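Local coordinates for amine oxidase domain-containing protein (Pyrococcus furiosus, PDB 3NRN), which binds adenosine monophosphate in a nucleotide pocket and is probably a flavin-dependent oxidoreductase whose substrate is unknown, at residues Gly291-Leu303 with Gly311-Asn323. Residues are numbered along the deposited sequence; the frame is centred on the assembly and turned at random.
Sequences GLMINGFNEPSAL and GYTLIMAHMALKN
Asn298 and Met316 exchange two backbone hydrogen bonds, Asn298 N to Met316 O at 2.9 Å and Met316 N to Asn298 O at 3.1 Å. Further along this antiparallel pair, His318 N donates to Gly296 O and His318 O accepts from Asn295 N, both with an N-H...O angle of 171°. Side chains replace the backbone at either end of this bonding. Ser301 OG takes Leu314 N at 3.2 Å, its chi1 of 63° setting the hydroxyl between its own N and carbonyl carbon. Asn295 OD1 receives Ala320 N at 2.7 Å, the donor tilted 28° from the amide carbonyl plane, while a water lies 2.6 Å from Met293 O and 2.7 Å from Ala320 O and accepts a weak bond from Asn295 ND2. An alanine at Asn295 would remove that acceptor and probably leave Ala320 N without its mate. Ile294 CD1 packs on Met319 CB (3.7 Å), and Phe297 CB on Ala317 CB. Glu299's buried carboxylate lies beside Ile315, bonded by the backbone N of Arg281, Ile282 and Gly283; Asn298 ND2 reaches Leu54 O. With Phe297 also bonded to Val287 and Ile315 to Leu274, both strands are interior to the mixed sheet, and side chains stand in where their pairing stops.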
loop_
_atom_site.group_PDB
_atom_site.type_symbol
_atom_site.label_atom_id
_atom_site.label_comp_id
_atom_site.label_asym_id
_atom_site.label_seq_id
_atom_site.Cartn_x
_atom_site.Cartn_y
_atom_site.Cartn_z
ATOM N N GLY A 291 20.972 -7.113 2.573
ATOM C CA GLY A 291 22.233 -6.665 3.133
ATOM C C GLY A 291 22.328 -5.172 3.377
ATOM O O GLY A 291 23.136 -4.744 4.189
ATOM N N LEU A 292 21.515 -4.375 2.686
ATOM C CA LEU A 292 21.550 -2.920 2.864
ATOM C C LEU A 292 20.414 -2.457 3.781
ATOM O O LEU A 292 19.489 -3.225 4.060
ATOM C CB LEU A 292 21.425 -2.216 1.505
ATOM C CG LEU A 292 22.325 -2.662 0.342
ATOM C CD1 LEU A 292 22.124 -1.700 -0.824
ATOM C CD2 LEU A 292 23.797 -2.688 0.759
HETATM N N MSE A 293 20.485 -1.215 4.263
HETATM C CA MSE A 293 19.415 -0.696 5.112
HETATM C C MSE A 293 18.231 -0.513 4.152
HETATM O O MSE A 293 17.093 -0.822 4.496
HETATM C CB MSE A 293 19.812 0.637 5.781
HETATM C CG MSE A 293 18.925 1.014 6.999
HETATM SE SE MSE A 293 19.509 2.411 8.040
HETATM C CE MSE A 293 20.707 1.576 9.071
ATOM N N ILE A 294 18.514 -0.022 2.943
ATOM C CA ILE A 294 17.483 0.129 1.916
ATOM C C ILE A 294 16.976 -1.302 1.703
ATOM O O ILE A 294 17.749 -2.252 1.812
ATOM C CB ILE A 294 18.065 0.637 0.559
ATOM C CG1 ILE A 294 18.558 2.082 0.679
ATOM C CG2 ILE A 294 17.011 0.518 -0.542
ATOM C CD1 ILE A 294 17.525 3.058 1.129
ATOM N N ASN A 295 15.692 -1.456 1.401
ATOM C CA ASN A 295 15.112 -2.785 1.207
ATOM C C ASN A 295 14.961 -3.161 -0.255
ATOM O O ASN A 295 14.934 -4.349 -0.606
ATOM C CB ASN A 295 13.746 -2.853 1.893
ATOM C CG ASN A 295 13.831 -2.569 3.373
ATOM O OD1 ASN A 295 13.075 -1.762 3.906
ATOM N ND2 ASN A 295 14.760 -3.235 4.047
ATOM N N GLY A 296 14.850 -2.144 -1.104
ATOM C CA GLY A 296 14.705 -2.377 -2.526
ATOM C C GLY A 296 14.412 -1.084 -3.252
ATOM O O GLY A 296 14.204 -0.044 -2.623
ATOM N N PHE A 297 14.404 -1.133 -4.578
ATOM C CA PHE A 297 14.116 0.061 -5.356
ATOM C C PHE A 297 13.510 -0.293 -6.703
ATOM O O PHE A 297 13.608 -1.432 -7.157
ATOM C CB PHE A 297 15.391 0.903 -5.538
ATOM C CG PHE A 297 16.494 0.207 -6.299
ATOM C CD1 PHE A 297 16.496 0.183 -7.692
ATOM C CD2 PHE A 297 17.539 -0.415 -5.617
ATOM C CE1 PHE A 297 17.521 -0.444 -8.397
ATOM C CE2 PHE A 297 18.572 -1.047 -6.312
ATOM C CZ PHE A 297 18.561 -1.061 -7.708
ATOM N N ASN A 298 12.860 0.688 -7.322
ATOM C CA ASN A 298 12.242 0.500 -8.625
ATOM C C ASN A 298 12.591 1.689 -9.516
ATOM O O ASN A 298 13.306 2.602 -9.092
ATOM C CB ASN A 298 10.715 0.351 -8.478
ATOM C CG ASN A 298 9.993 1.687 -8.301
ATOM O OD1 ASN A 298 10.553 2.650 -7.788
ATOM N ND2 ASN A 298 8.731 1.734 -8.718
ATOM N N GLU A 299 12.087 1.669 -10.745
ATOM C CA GLU A 299 12.341 2.731 -11.716
ATOM C C GLU A 299 11.026 3.020 -12.445
ATOM O O GLU A 299 10.824 2.599 -13.583
ATOM C CB GLU A 299 13.421 2.261 -12.694
ATOM C CG GLU A 299 13.801 3.248 -13.778
ATOM C CD GLU A 299 15.034 2.796 -14.544
ATOM O OE1 GLU A 299 16.144 3.280 -14.239
ATOM O OE2 GLU A 299 14.894 1.941 -15.440
ATOM N N PRO A 300 10.121 3.766 -11.792
ATOM C CA PRO A 300 8.806 4.126 -12.337
ATOM C C PRO A 300 8.770 4.715 -13.746
ATOM O O PRO A 300 7.819 4.477 -14.490
ATOM C CB PRO A 300 8.237 5.073 -11.275
ATOM C CG PRO A 300 9.456 5.699 -10.687
ATOM C CD PRO A 300 10.412 4.537 -10.570
ATOM N N SER A 301 9.802 5.468 -14.118
ATOM C CA SER A 301 9.856 6.076 -15.446
ATOM C C SER A 301 10.159 5.043 -16.531
ATOM O O SER A 301 10.157 5.360 -17.719
ATOM C CB SER A 301 10.922 7.174 -15.481
ATOM O OG SER A 301 12.207 6.627 -15.251
ATOM N N ALA A 302 10.422 3.809 -16.119
ATOM C CA ALA A 302 10.712 2.740 -17.065
ATOM C C ALA A 302 9.469 2.421 -17.888
ATOM O O ALA A 302 9.551 1.710 -18.889
ATOM C CB ALA A 302 11.184 1.496 -16.326
ATOM N N LEU A 303 8.319 2.935 -17.452
ATOM C CA LEU A 303 7.058 2.728 -18.166
ATOM C C LEU A 303 6.588 4.068 -18.713
ATOM O O LEU A 303 6.355 4.218 -19.911
ATOM C CB LEU A 303 5.974 2.147 -17.241
ATOM C CG LEU A 303 4.546 2.123 -17.823
ATOM C CD1 LEU A 303 4.513 1.267 -19.079
ATOM C CD2 LEU A 303 3.557 1.582 -16.800
ATOM N N GLY A 311 16.155 13.750 -20.127
ATOM C CA GLY A 311 17.526 13.288 -19.984
ATOM C C GLY A 311 17.813 12.645 -18.642
ATOM O O GLY A 311 18.974 12.429 -18.275
ATOM N N TYR A 312 16.753 12.332 -17.906
ATOM C CA TYR A 312 16.896 11.712 -16.598
ATOM C C TYR A 312 15.991 10.510 -16.401
ATOM O O TYR A 312 14.970 10.361 -17.071
ATOM C CB TYR A 312 16.601 12.728 -15.496
ATOM C CG TYR A 312 17.756 13.633 -15.157
ATOM C CD1 TYR A 312 18.888 13.135 -14.518
ATOM C CD2 TYR A 312 17.710 14.993 -15.458
ATOM C CE1 TYR A 312 19.945 13.970 -14.182
ATOM C CE2 TYR A 312 18.764 15.838 -15.128
ATOM C CZ TYR A 312 19.877 15.320 -14.489
ATOM O OH TYR A 312 20.918 16.155 -14.153
ATOM N N THR A 313 16.390 9.649 -15.476
ATOM C CA THR A 313 15.619 8.472 -15.125
ATOM C C THR A 313 15.267 8.667 -13.653
ATOM O O THR A 313 16.066 9.210 -12.888
ATOM C CB THR A 313 16.442 7.187 -15.282
ATOM O OG1 THR A 313 16.936 7.094 -16.623
ATOM C CG2 THR A 313 15.584 5.976 -14.980
ATOM N N LEU A 314 14.070 8.244 -13.264
ATOM C CA LEU A 314 13.631 8.389 -11.887
ATOM C C LEU A 314 13.754 7.070 -11.130
ATOM O O LEU A 314 13.179 6.059 -11.523
ATOM C CB LEU A 314 12.183 8.896 -11.851
ATOM C CG LEU A 314 11.467 8.994 -10.498
ATOM C CD1 LEU A 314 12.342 9.720 -9.487
ATOM C CD2 LEU A 314 10.135 9.723 -10.680
ATOM N N ILE A 315 14.531 7.085 -10.052
ATOM C CA ILE A 315 14.724 5.900 -9.225
ATOM C C ILE A 315 14.104 6.169 -7.858
ATOM O O ILE A 315 14.315 7.233 -7.276
ATOM C CB ILE A 315 16.228 5.584 -9.028
ATOM C CG1 ILE A 315 16.831 5.072 -10.338
ATOM C CG2 ILE A 315 16.410 4.559 -7.897
ATOM C CD1 ILE A 315 16.302 3.726 -10.779
HETATM N N MSE A 316 13.330 5.211 -7.357
HETATM C CA MSE A 316 12.700 5.350 -6.046
HETATM C C MSE A 316 13.090 4.155 -5.194
HETATM O O MSE A 316 12.860 3.009 -5.583
HETATM C CB MSE A 316 11.168 5.409 -6.163
HETATM C CG MSE A 316 10.586 6.725 -6.704
HETATM SE SE MSE A 316 8.758 6.702 -6.644
HETATM C CE MSE A 316 8.355 8.310 -7.261
ATOM N N ALA A 317 13.690 4.425 -4.039
ATOM C CA ALA A 317 14.110 3.366 -3.134
ATOM C C ALA A 317 13.318 3.455 -1.842
ATOM O O ALA A 317 12.997 4.548 -1.369
ATOM C CB ALA A 317 15.606 3.478 -2.837
ATOM N N HIS A 318 13.021 2.296 -1.272
ATOM C CA HIS A 318 12.254 2.203 -0.037
ATOM C C HIS A 318 13.133 1.670 1.080
ATOM O O HIS A 318 13.895 0.729 0.880
ATOM C CB HIS A 318 11.058 1.266 -0.249
ATOM C CG HIS A 318 10.292 0.954 1.001
ATOM N ND1 HIS A 318 10.757 0.087 1.965
ATOM C CD2 HIS A 318 9.085 1.386 1.435
ATOM C CE1 HIS A 318 9.867 -0.006 2.938
ATOM N NE2 HIS A 318 8.843 0.773 2.640
HETATM N N MSE A 319 13.020 2.278 2.256
HETATM C CA MSE A 319 13.794 1.856 3.414
HETATM C C MSE A 319 12.867 1.791 4.619
HETATM O O MSE A 319 12.234 2.785 4.971
HETATM C CB MSE A 319 14.933 2.854 3.712
HETATM C CG MSE A 319 15.786 2.509 4.958
HETATM SE SE MSE A 319 16.844 3.859 5.646
HETATM C CE MSE A 319 15.742 4.567 6.775
ATOM N N ALA A 320 12.767 0.617 5.231
ATOM C CA ALA A 320 11.959 0.470 6.435
ATOM C C ALA A 320 12.808 1.138 7.524
ATOM O O ALA A 320 13.968 0.772 7.725
ATOM C CB ALA A 320 11.746 -1.010 6.746
ATOM N N LEU A 321 12.251 2.123 8.219
ATOM C CA LEU A 321 13.032 2.817 9.242
ATOM C C LEU A 321 13.285 1.992 10.504
ATOM O O LEU A 321 14.393 1.997 11.046
ATOM C CB LEU A 321 12.353 4.132 9.627
ATOM C CG LEU A 321 13.090 4.983 10.668
ATOM C CD1 LEU A 321 14.450 5.407 10.136
ATOM C CD2 LEU A 321 12.249 6.201 11.003
ATOM N N LYS A 322 12.264 1.278 10.962
ATOM C CA LYS A 322 12.381 0.481 12.174
ATOM C C LYS A 322 12.732 1.455 13.296
ATOM O O LYS A 322 12.073 2.488 13.435
ATOM C CB LYS A 322 13.461 -0.593 11.984
ATOM C CG LYS A 322 13.177 -1.478 10.764
ATOM C CD LYS A 322 14.167 -2.627 10.595
ATOM C CE LYS A 322 13.758 -3.512 9.419
ATOM N NZ LYS A 322 14.654 -4.690 9.222
ATOM N N ASN A 323 13.757 1.154 14.090
ATOM C CA ASN A 323 14.145 2.063 15.169
ATOM C C ASN A 323 15.317 2.947 14.766
ATOM O O ASN A 323 15.976 3.530 15.617
ATOM C CB ASN A 323 14.506 1.284 16.438
ATOM C CG ASN A 323 13.315 0.574 17.040
ATOM O OD1 ASN A 323 12.242 1.154 17.163
ATOM N ND2 ASN A 323 13.497 -0.684 17.424
HETATM O O HOH W 1 15.384 -1.098 6.441
#